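Local coordinates for protein IAA acetyltransferase (Bacillus cereus ATCC 14579, PDB 1Y9K) that probably transfers an acetyl group to an amino group of a substrate not yet defined, as a member of the GNAT family of N-acetyltransferases, at residues A[24-29]-A[130-134]; A[122-128]-A[143-148]; A[34-40]-A[51-56]. All blocks are in the same frame, centred on the assembly; numbering follows the deposited sequence.

Overall arrangement
Contact 3 (34-40 with 51-56) pairs the two strands of a beta hairpin in the N-terminal half of the sheet, its centre about 9 Å from that of the chain. Contacts 1 and 2 lie nearer the surface, about 15 Å out. Contact 2 (122-128 with 143-148) zips strand 119-124 to strand 141-152 and carries the start of helix 127-131; contact 1 (24-29 with 130-134) takes over at the end of that helix and ties it to the start of helix 27-36. Centres of contacts 1 and 2 are about 14 Å apart, and the two touch. Helix 27-36 leads into contact 3, about 17 Å from contact 1 and 21 Å from contact 2, centre to centre.

Contact 1 (A[24-29]-A[130-134]); sequences DPSERQ and KHYEE
Tyr132 reaches across to Asp24 and gives its phenol proton to OD1, a short hydrogen bond of 2.6 Å between Tyr132 OH and Asp24 OD1. The hydroxyl comes from above the carboxylate, 60° out of its plane, while OD1 itself lies in the plane of the tyrosine ring, at its edge. A chi1 of -173° turns Asp24 CG away from the backbone N to the side of the carbonyl carbon, which brings OD1 to both Tyr132 OH and Ser26 N, the latter a weak bond. The other oxygen, OD2, is hydrogen-bonded to Tyr33 OH. Within 24-29, Ser26 is the N-cap of helix 27-36: its OG accepts from Gln29 N at 3.0 Å.

Apolar contacts line the same ring. Pro25 CD approaches CE2 of Tyr132 at 3.7 Å, and Ser26 CB sits at the ring edge. Gln29 CG leans on CE2 of Tyr132 from an oblique direction.

The Gln29 amide meets His131 differently. Its chain bends at chi2, bringing Gln29 NE2 to the imidazole edge, 3.3 Å from His131 CD2, with amide and ring planes nearly perpendicular (85°). The imidazole ND1 is hydrogen-bonded to Tyr127 O and the ring stacks on Tyr127.

The Tyr132-Asp24 bond joins the loop leading into helix 27-36 to the residue just after helix 127-131. Although buried, the carboxylate is bonded to two tyrosine hydroxyls, which would probably help to stabilise it as the anion.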
loop_
_atom_site.group_PDB
_atom_site.type_symbol
_atom_site.label_atom_id
_atom_site.label_comp_id
_atom_site.label_asym_id
_atom_site.label_seq_id
_atom_site.Cartn_x
_atom_site.Cartn_y
_atom_site.Cartn_z
ATOM N N ASP A 24 -5.280 6.186 -2.570
ATOM C CA ASP A 24 -4.630 7.174 -3.433
ATOM C C ASP A 24 -5.664 7.942 -4.259
ATOM O O ASP A 24 -6.150 7.435 -5.272
ATOM C CB ASP A 24 -3.595 6.484 -4.323
ATOM C CG ASP A 24 -2.755 7.450 -5.126
ATOM O OD1 ASP A 24 -3.058 8.651 -5.181
ATOM O OD2 ASP A 24 -1.773 6.994 -5.726
ATOM N N PRO A 25 -6.000 9.173 -3.822
ATOM C CA PRO A 25 -7.097 9.987 -4.377
ATOM C C PRO A 25 -7.003 10.344 -5.859
ATOM O O PRO A 25 -7.988 10.783 -6.431
ATOM C CB PRO A 25 -7.046 11.272 -3.530
ATOM C CG PRO A 25 -6.350 10.876 -2.282
ATOM C CD PRO A 25 -5.336 9.866 -2.701
ATOM N N SER A 26 -5.848 10.155 -6.481
ATOM C CA SER A 26 -5.682 10.550 -7.877
ATOM C C SER A 26 -5.597 9.346 -8.828
ATOM O O SER A 26 -4.809 8.416 -8.615
ATOM C CB SER A 26 -4.471 11.477 -8.027
ATOM O OG SER A 26 -3.844 11.325 -9.291
ATOM N N GLU A 27 -6.425 9.374 -9.870
ATOM C CA GLU A 27 -6.442 8.320 -10.875
ATOM C C GLU A 27 -5.211 8.357 -11.777
ATOM O O GLU A 27 -4.793 7.326 -12.311
ATOM C CB GLU A 27 -7.712 8.402 -11.715
ATOM C CG GLU A 27 -8.899 7.699 -11.069
ATOM C CD GLU A 27 -10.102 7.559 -12.001
ATOM O OE1 GLU A 27 -9.922 7.201 -13.191
ATOM O OE2 GLU A 27 -11.234 7.795 -11.529
ATOM N N ARG A 28 -4.640 9.546 -11.944
ATOM C CA ARG A 28 -3.413 9.697 -12.718
ATOM C C ARG A 28 -2.195 9.120 -11.992
ATOM O O ARG A 28 -1.336 8.521 -12.642
ATOM C CB ARG A 28 -3.176 11.157 -13.111
ATOM C CG ARG A 28 -2.496 11.307 -14.476
ATOM C CD ARG A 28 -3.084 12.479 -15.274
ATOM N NE ARG A 28 -2.637 13.780 -14.774
ATOM C CZ ARG A 28 -3.130 14.955 -15.166
ATOM N NH1 ARG A 28 -4.104 15.016 -16.071
ATOM N NH2 ARG A 28 -2.644 16.079 -14.649
ATOM N N GLN A 29 -2.136 9.299 -10.665
ATOM C CA GLN A 29 -1.097 8.691 -9.813
ATOM C C GLN A 29 -1.149 7.181 -9.939
ATOM O O GLN A 29 -0.157 6.544 -10.276
ATOM C CB GLN A 29 -1.303 9.018 -8.327
ATOM C CG GLN A 29 -1.373 10.478 -7.950
ATOM C CD GLN A 29 -0.030 11.130 -7.834
ATOM O OE1 GLN A 29 0.234 12.122 -8.501
ATOM N NE2 GLN A 29 0.832 10.580 -6.981
ATOM N N LYS A 130 2.197 18.451 -2.735
ATOM C CA LYS A 130 2.798 18.496 -4.059
ATOM C C LYS A 130 2.100 17.595 -5.084
ATOM O O LYS A 130 2.052 17.929 -6.268
ATOM C CB LYS A 130 4.262 18.086 -3.947
ATOM C CG LYS A 130 5.215 18.982 -4.690
ATOM C CD LYS A 130 6.529 19.100 -3.942
ATOM C CE LYS A 130 6.392 20.000 -2.718
ATOM N NZ LYS A 130 7.640 19.956 -1.903
ATOM N N HIS A 131 1.577 16.456 -4.629
ATOM C CA HIS A 131 0.977 15.466 -5.523
ATOM C C HIS A 131 -0.532 15.606 -5.679
ATOM O O HIS A 131 -1.115 15.037 -6.598
ATOM C CB HIS A 131 1.320 14.047 -5.059
ATOM C CG HIS A 131 2.723 13.635 -5.371
ATOM N ND1 HIS A 131 3.817 14.157 -4.714
ATOM C CD2 HIS A 131 3.215 12.753 -6.272
ATOM C CE1 HIS A 131 4.921 13.615 -5.197
ATOM N NE2 HIS A 131 4.584 12.756 -6.140
ATOM N N TYR A 132 -1.169 16.347 -4.781
ATOM C CA TYR A 132 -2.622 16.477 -4.813
ATOM C C TYR A 132 -3.071 17.921 -4.693
ATOM O O TYR A 132 -2.569 18.675 -3.855
ATOM C CB TYR A 132 -3.270 15.613 -3.727
ATOM C CG TYR A 132 -2.811 14.173 -3.756
ATOM C CD1 TYR A 132 -1.783 13.737 -2.923
ATOM C CD2 TYR A 132 -3.390 13.253 -4.630
ATOM C CE1 TYR A 132 -1.349 12.427 -2.947
ATOM C CE2 TYR A 132 -2.963 11.931 -4.666
ATOM C CZ TYR A 132 -1.943 11.523 -3.822
ATOM O OH TYR A 132 -1.511 10.220 -3.846
ATOM N N GLU A 133 -4.008 18.298 -5.556
ATOM C CA GLU A 133 -4.610 19.625 -5.539
ATOM C C GLU A 133 -5.242 19.900 -4.166
ATOM O O GLU A 133 -5.021 20.957 -3.578
ATOM C CB GLU A 133 -5.657 19.731 -6.665
ATOM C CG GLU A 133 -5.924 21.151 -7.218
ATOM C CD GLU A 133 -7.086 21.192 -8.241
ATOM O OE1 GLU A 133 -7.490 22.309 -8.660
ATOM O OE2 GLU A 133 -7.602 20.107 -8.622
ATOM N N GLU A 134 -5.993 18.927 -3.649
ATOM C CA GLU A 134 -6.750 19.107 -2.412
ATOM C C GLU A 134 -6.080 18.529 -1.157
ATOM O O GLU A 134 -5.611 17.383 -1.156
ATOM C CB GLU A 134 -8.169 18.539 -2.562
ATOM C CG GLU A 134 -9.119 18.911 -1.416
ATOM C CD GLU A 134 -9.362 20.412 -1.311
ATOM O OE1 GLU A 134 -10.221 20.921 -2.071
ATOM O OE2 GLU A 134 -8.703 21.078 -0.467
#

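Contact 2 (A[122-128]-A[143-148]); sequences SIDFDYF and CRDMIR
Met146, present as selenomethionine, meets two aromatic rings of segment 122-128 along its side chain. Its CB lies beside CB and CG of Tyr127, at 3.9 Å from each. The chain turns at chi2 (70°), and SE arrives 3.6 Å from Phe128 CZ, oblique to that ring. The terminal CE turns over a face of the Tyr127 ring, 4.0 Å from its centroid, in a CH-pi contact, and also touches Phe128 CZ, while SE stands farther above the same Tyr127 face as a Met-aromatic contact. Phe128 is sandwiched: Cys143 SG sits over the centre of one face, 3.6 Å above the ring plane, and Tyr127 CD2 over the centre of the other. At its edge Phe128 CE1 comes 3.4 Å from Asp145 O.

Beneath this cluster the backbones form an antiparallel pair of strands, part of the C-terminal portion of the GNAT sheet. Asp124 and Met146 exchange both hydrogen bonds of their pair, and Arg148 N donates to Ser122 O. Ile123 faces Ile147 in a non-hydrogen-bonded pair, with CG1 of Ile123 against CD1 of Ile147.

At the type II turn Asp124-Tyr127, which links strand to helix, Asp145 OD1 accepts a nearly straight bond from Asp126 N (2.8 Å, 170°) through its anti lone pair. Asn104 OD1 in turn takes the backbone N-H groups of both Arg144 and Asp145. Farther along the strand, Arg148 runs its CD past Asp124 OD2, but OD2 lies well out of the guanidinium plane, so no N-H points at it; the salt bridge of Arg148 is made by NH1 with Glu63.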
loop_
_atom_site.group_PDB
_atom_site.type_symbol
_atom_site.label_atom_id
_atom_site.label_comp_id
_atom_site.label_asym_id
_atom_site.label_seq_id
_atom_site.Cartn_x
_atom_site.Cartn_y
_atom_site.Cartn_z
ATOM N N SER A 122 12.895 7.566 6.993
ATOM C CA SER A 122 12.957 8.806 6.222
ATOM C C SER A 122 11.592 9.487 6.064
ATOM O O SER A 122 10.551 8.852 6.211
ATOM C CB SER A 122 13.534 8.512 4.831
ATOM O OG SER A 122 14.280 9.620 4.370
ATOM N N ILE A 123 11.629 10.778 5.740
ATOM C CA ILE A 123 10.446 11.619 5.543
ATOM C C ILE A 123 10.586 12.403 4.225
ATOM O O ILE A 123 11.554 13.151 4.061
ATOM C CB ILE A 123 10.276 12.645 6.706
ATOM C CG1 ILE A 123 10.266 11.946 8.066
ATOM C CG2 ILE A 123 8.994 13.471 6.534
ATOM C CD1 ILE A 123 10.910 12.759 9.181
ATOM N N ASP A 124 9.655 12.213 3.287
ATOM C CA ASP A 124 9.528 13.123 2.144
ATOM C C ASP A 124 8.604 14.265 2.554
ATOM O O ASP A 124 7.385 14.081 2.628
ATOM C CB ASP A 124 8.932 12.446 0.894
ATOM C CG ASP A 124 9.808 11.346 0.320
ATOM O OD1 ASP A 124 11.048 11.339 0.546
ATOM O OD2 ASP A 124 9.240 10.481 -0.403
ATOM N N PHE A 125 9.178 15.439 2.808
ATOM C CA PHE A 125 8.403 16.597 3.242
ATOM C C PHE A 125 7.530 17.177 2.134
ATOM O O PHE A 125 7.973 17.316 1.001
ATOM C CB PHE A 125 9.318 17.683 3.830
ATOM C CG PHE A 125 9.974 17.281 5.114
ATOM C CD1 PHE A 125 11.322 16.922 5.139
ATOM C CD2 PHE A 125 9.239 17.238 6.307
ATOM C CE1 PHE A 125 11.935 16.533 6.337
ATOM C CE2 PHE A 125 9.840 16.845 7.504
ATOM C CZ PHE A 125 11.193 16.495 7.520
ATOM N N ASP A 126 6.292 17.511 2.484
ATOM C CA ASP A 126 5.341 18.178 1.587
ATOM C C ASP A 126 4.920 17.313 0.395
ATOM O O ASP A 126 4.422 17.827 -0.606
ATOM C CB ASP A 126 5.881 19.535 1.106
ATOM C CG ASP A 126 6.033 20.540 2.236
ATOM O OD1 ASP A 126 5.067 20.727 3.018
ATOM O OD2 ASP A 126 7.122 21.153 2.330
ATOM N N TYR A 127 5.112 16.006 0.516
ATOM C CA TYR A 127 4.806 15.077 -0.558
ATOM C C TYR A 127 3.374 15.246 -1.056
ATOM O O TYR A 127 3.132 15.349 -2.266
ATOM C CB TYR A 127 5.035 13.639 -0.090
ATOM C CG TYR A 127 4.699 12.594 -1.127
ATOM C CD1 TYR A 127 5.692 12.056 -1.959
ATOM C CD2 TYR A 127 3.386 12.139 -1.286
ATOM C CE1 TYR A 127 5.377 11.086 -2.925
ATOM C CE2 TYR A 127 3.065 11.180 -2.245
ATOM C CZ TYR A 127 4.062 10.659 -3.054
ATOM O OH TYR A 127 3.729 9.705 -3.990
ATOM N N PHE A 128 2.433 15.283 -0.117
ATOM C CA PHE A 128 1.015 15.251 -0.453
ATOM C C PHE A 128 0.525 16.559 -1.023
ATOM O O PHE A 128 -0.240 16.565 -1.986
ATOM C CB PHE A 128 0.193 14.821 0.753
ATOM C CG PHE A 128 0.409 13.397 1.116
ATOM C CD1 PHE A 128 1.401 13.045 2.023
ATOM C CD2 PHE A 128 -0.352 12.391 0.509
ATOM C CE1 PHE A 128 1.623 11.715 2.342
ATOM C CE2 PHE A 128 -0.142 11.051 0.820
ATOM C CZ PHE A 128 0.845 10.708 1.737
ATOM N N CYS A 143 -2.386 15.502 6.526
ATOM C CA CYS A 143 -1.517 14.556 5.853
ATOM C C CYS A 143 -0.661 15.351 4.896
ATOM O O CYS A 143 -1.082 15.676 3.784
ATOM C CB CYS A 143 -2.356 13.541 5.096
ATOM S SG CYS A 143 -1.413 12.184 4.447
ATOM N N ARG A 144 0.555 15.638 5.340
ATOM C CA ARG A 144 1.434 16.598 4.696
ATOM C C ARG A 144 2.686 15.923 4.127
ATOM O O ARG A 144 3.109 16.205 3.015
ATOM C CB ARG A 144 1.806 17.646 5.750
ATOM C CG ARG A 144 2.778 18.737 5.357
ATOM C CD ARG A 144 3.048 19.613 6.581
ATOM N NE ARG A 144 1.797 19.988 7.240
ATOM C CZ ARG A 144 1.677 20.427 8.495
ATOM N NH1 ARG A 144 2.742 20.567 9.284
ATOM N NH2 ARG A 144 0.468 20.726 8.959
ATOM N N ASP A 145 3.267 15.020 4.908
ATOM C CA ASP A 145 4.555 14.409 4.597
ATOM C C ASP A 145 4.421 12.897 4.443
ATOM O O ASP A 145 3.590 12.284 5.118
ATOM C CB ASP A 145 5.542 14.702 5.732
ATOM C CG ASP A 145 5.612 16.176 6.090
ATOM O OD1 ASP A 145 5.744 17.005 5.172
ATOM O OD2 ASP A 145 5.554 16.511 7.290
HETATM N N MSE A 146 5.237 12.302 3.570
HETATM C CA MSE A 146 5.291 10.845 3.440
HETATM C C MSE A 146 6.370 10.276 4.355
HETATM O O MSE A 146 7.559 10.577 4.216
HETATM C CB MSE A 146 5.527 10.419 1.980
HETATM C CG MSE A 146 5.304 8.931 1.667
HETATM SE SE MSE A 146 3.561 8.387 1.736
HETATM C CE MSE A 146 3.148 8.420 -0.012
ATOM N N ILE A 147 5.942 9.470 5.315
ATOM C CA ILE A 147 6.871 8.722 6.150
ATOM C C ILE A 147 7.278 7.459 5.390
ATOM O O ILE A 147 6.419 6.710 4.898
ATOM C CB ILE A 147 6.258 8.366 7.547
ATOM C CG1 ILE A 147 5.686 9.611 8.257
ATOM C CG2 ILE A 147 7.263 7.622 8.420
ATOM C CD1 ILE A 147 6.586 10.823 8.318
ATOM N N ARG A 148 8.585 7.236 5.290
ATOM C CA ARG A 148 9.144 6.143 4.497
ATOM C C ARG A 148 9.597 5.037 5.439
ATOM O O ARG A 148 10.288 5.296 6.440
ATOM C CB ARG A 148 10.335 6.631 3.658
ATOM C CG ARG A 148 10.069 7.854 2.768
ATOM C CD ARG A 148 9.252 7.468 1.551
ATOM N NE ARG A 148 10.009 6.592 0.653
ATOM C CZ ARG A 148 9.468 5.791 -0.267
ATOM N NH1 ARG A 148 8.142 5.747 -0.417
ATOM N NH2 ARG A 148 10.258 5.032 -1.039
#

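Contact 3 (A[34-40]-A[51-56]); sequences VQRGLTY and VYVLLE
Val51 CG2 touches both Tyr40 O and Thr39 CG2, 3.7 Å from the latter. Tyr52 follows in a hydrogen-bonded pair with Tyr40, their backbones joined by two bonds. Its CG stands between the backbone N and carbonyl carbon (chi1 75°), a rotation that lays the ring alongside that of Tyr40. The planes are 14° apart but slid past one another, centroids 4.9 Å apart: Tyr52 OH lies over a face of the Tyr40 ring, towards its rim, and Tyr40 CB makes a CH-pi contact over a face of Tyr52. Tyr52 OH has its polar partners beyond the hairpin, in His85 ND1 and Thr89 OG1.

Val53 turns to the opposite face, where Val53 CG2 touches Thr39 OG1 at 3.7 Å. Leu54 pairs with Leu38 through two bonds, Leu38 N to Leu54 O and Leu54 N to Leu38 O, both 2.8 Å. Leu54 O also lies 3.3 Å from Gly37 CA. Leu55 CD1 packs on Arg36 CB at 3.6 Å and lies over the centre of the Arg36 guanidinium, 4.0 Å above its plane. Glu56 completes the run through water: one water links Arg36 NH2 to Glu56 O, another links Arg36 O to Glu56 N.

The pairing is the antiparallel hairpin 38-43/48-56 of the GNAT fold. Strand 6-10 flanks it beyond Thr39 and strand 61-69 beyond Val51, Val53 and Leu55, while helix 78-92 packs on the face carrying Tyr40, Tyr52 and Leu54.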
loop_
_atom_site.group_PDB
_atom_site.type_symbol
_atom_site.label_atom_id
_atom_site.label_comp_id
_atom_site.label_asym_id
_atom_site.label_seq_id
_atom_site.Cartn_x
_atom_site.Cartn_y
_atom_site.Cartn_z
ATOM N N VAL A 34 0.469 1.308 -11.742
ATOM C CA VAL A 34 -0.191 0.054 -12.110
ATOM C C VAL A 34 0.356 -0.492 -13.429
ATOM O O VAL A 34 0.554 -1.695 -13.555
ATOM C CB VAL A 34 -1.760 0.128 -12.104
ATOM C CG1 VAL A 34 -2.287 0.461 -10.706
ATOM C CG2 VAL A 34 -2.279 1.126 -13.134
ATOM N N GLN A 35 0.637 0.402 -14.380
ATOM C CA GLN A 35 1.249 0.039 -15.661
ATOM C C GLN A 35 2.565 -0.713 -15.461
ATOM O O GLN A 35 2.829 -1.720 -16.135
ATOM C CB GLN A 35 1.498 1.299 -16.508
ATOM C CG GLN A 35 1.578 1.067 -18.034
ATOM C CD GLN A 35 2.878 0.373 -18.522
ATOM O OE1 GLN A 35 2.834 -0.478 -19.428
ATOM N NE2 GLN A 35 4.025 0.742 -17.932
ATOM N N ARG A 36 3.374 -0.225 -14.521
ATOM C CA ARG A 36 4.728 -0.742 -14.302
ATOM C C ARG A 36 4.807 -1.846 -13.247
ATOM O O ARG A 36 5.783 -2.590 -13.202
ATOM C CB ARG A 36 5.683 0.402 -13.938
ATOM C CG ARG A 36 6.087 1.307 -15.098
ATOM C CD ARG A 36 7.082 2.381 -14.628
ATOM N NE ARG A 36 8.205 1.788 -13.892
ATOM C CZ ARG A 36 8.817 2.333 -12.839
ATOM N NH1 ARG A 36 8.441 3.523 -12.360
ATOM N NH2 ARG A 36 9.819 1.672 -12.266
ATOM N N GLY A 37 3.781 -1.960 -12.410
ATOM C CA GLY A 37 3.840 -2.842 -11.239
ATOM C C GLY A 37 2.918 -4.047 -11.233
ATOM O O GLY A 37 2.292 -4.375 -12.246
ATOM N N LEU A 38 2.834 -4.699 -10.076
ATOM C CA LEU A 38 2.107 -5.953 -9.928
ATOM C C LEU A 38 1.008 -5.775 -8.896
ATOM O O LEU A 38 1.281 -5.412 -7.749
ATOM C CB LEU A 38 3.050 -7.088 -9.494
ATOM C CG LEU A 38 4.387 -7.301 -10.214
ATOM C CD1 LEU A 38 5.353 -8.132 -9.363
ATOM C CD2 LEU A 38 4.188 -7.948 -11.575
ATOM N N THR A 39 -0.228 -6.047 -9.307
ATOM C CA THR A 39 -1.399 -5.832 -8.465
ATOM C C THR A 39 -1.994 -7.151 -7.980
ATOM O O THR A 39 -2.258 -8.050 -8.770
ATOM C CB THR A 39 -2.478 -5.028 -9.209
ATOM O OG1 THR A 39 -1.887 -3.871 -9.814
ATOM C CG2 THR A 39 -3.581 -4.599 -8.261
ATOM N N TYR A 40 -2.198 -7.250 -6.668
ATOM C CA TYR A 40 -2.840 -8.409 -6.059
ATOM C C TYR A 40 -4.109 -7.967 -5.340
ATOM O O TYR A 40 -4.124 -6.913 -4.709
ATOM C CB TYR A 40 -1.877 -9.121 -5.097
ATOM C CG TYR A 40 -0.592 -9.569 -5.762
ATOM C CD1 TYR A 40 0.370 -8.635 -6.162
ATOM C CD2 TYR A 40 -0.334 -10.922 -5.989
ATOM C CE1 TYR A 40 1.550 -9.023 -6.780
ATOM C CE2 TYR A 40 0.850 -11.329 -6.607
ATOM C CZ TYR A 40 1.785 -10.365 -7.005
ATOM O OH TYR A 40 2.961 -10.740 -7.628
ATOM N N VAL A 51 -6.600 -4.772 -1.666
ATOM C CA VAL A 51 -5.699 -4.695 -2.797
ATOM C C VAL A 51 -4.330 -4.232 -2.317
ATOM O O VAL A 51 -4.223 -3.629 -1.245
ATOM C CB VAL A 51 -6.262 -3.757 -3.910
ATOM C CG1 VAL A 51 -6.435 -2.310 -3.402
ATOM C CG2 VAL A 51 -5.413 -3.817 -5.175
ATOM N N TYR A 52 -3.291 -4.574 -3.086
ATOM C CA TYR A 52 -1.986 -3.931 -2.996
ATOM C C TYR A 52 -1.267 -3.960 -4.356
ATOM O O TYR A 52 -1.524 -4.834 -5.188
ATOM C CB TYR A 52 -1.125 -4.524 -1.869
ATOM C CG TYR A 52 -0.516 -5.900 -2.132
ATOM C CD1 TYR A 52 0.639 -6.041 -2.907
ATOM C CD2 TYR A 52 -1.077 -7.056 -1.568
ATOM C CE1 TYR A 52 1.214 -7.297 -3.133
ATOM C CE2 TYR A 52 -0.511 -8.314 -1.785
ATOM C CZ TYR A 52 0.632 -8.420 -2.571
ATOM O OH TYR A 52 1.194 -9.648 -2.796
ATOM N N VAL A 53 -0.397 -2.981 -4.581
ATOM C CA VAL A 53 0.402 -2.881 -5.795
ATOM C C VAL A 53 1.869 -2.845 -5.366
ATOM O O VAL A 53 2.271 -2.011 -4.539
ATOM C CB VAL A 53 0.049 -1.606 -6.630
ATOM C CG1 VAL A 53 0.878 -1.515 -7.912
ATOM C CG2 VAL A 53 -1.421 -1.573 -6.972
ATOM N N LEU A 54 2.648 -3.777 -5.921
ATOM C CA LEU A 54 4.101 -3.825 -5.760
ATOM C C LEU A 54 4.773 -3.214 -6.973
ATOM O O LEU A 54 4.382 -3.491 -8.100
ATOM C CB LEU A 54 4.572 -5.266 -5.593
ATOM C CG LEU A 54 4.347 -5.868 -4.212
ATOM C CD1 LEU A 54 4.810 -7.309 -4.176
ATOM C CD2 LEU A 54 5.067 -5.049 -3.148
ATOM N N LEU A 55 5.761 -2.355 -6.741
ATOM C CA LEU A 55 6.571 -1.811 -7.826
ATOM C C LEU A 55 8.047 -2.061 -7.540
ATOM O O LEU A 55 8.506 -1.853 -6.419
ATOM C CB LEU A 55 6.302 -0.319 -7.996
ATOM C CG LEU A 55 6.981 0.445 -9.142
ATOM C CD1 LEU A 55 6.453 -0.018 -10.493
ATOM C CD2 LEU A 55 6.808 1.950 -8.982
ATOM N N GLU A 56 8.777 -2.527 -8.551
ATOM C CA GLU A 56 10.224 -2.709 -8.449
ATOM C C GLU A 56 10.926 -1.386 -8.735
ATOM O O GLU A 56 10.751 -0.791 -9.807
ATOM C CB GLU A 56 10.718 -3.814 -9.391
ATOM C CG GLU A 56 12.075 -4.380 -8.985
ATOM C CD GLU A 56 12.607 -5.428 -9.950
ATOM O OE1 GLU A 56 11.877 -5.857 -10.865
ATOM O OE2 GLU A 56 13.770 -5.829 -9.784
HETATM O O HOH W 1 9.830 -1.129 -12.375
HETATM O O HOH W 2 7.080 -4.044 -10.771
#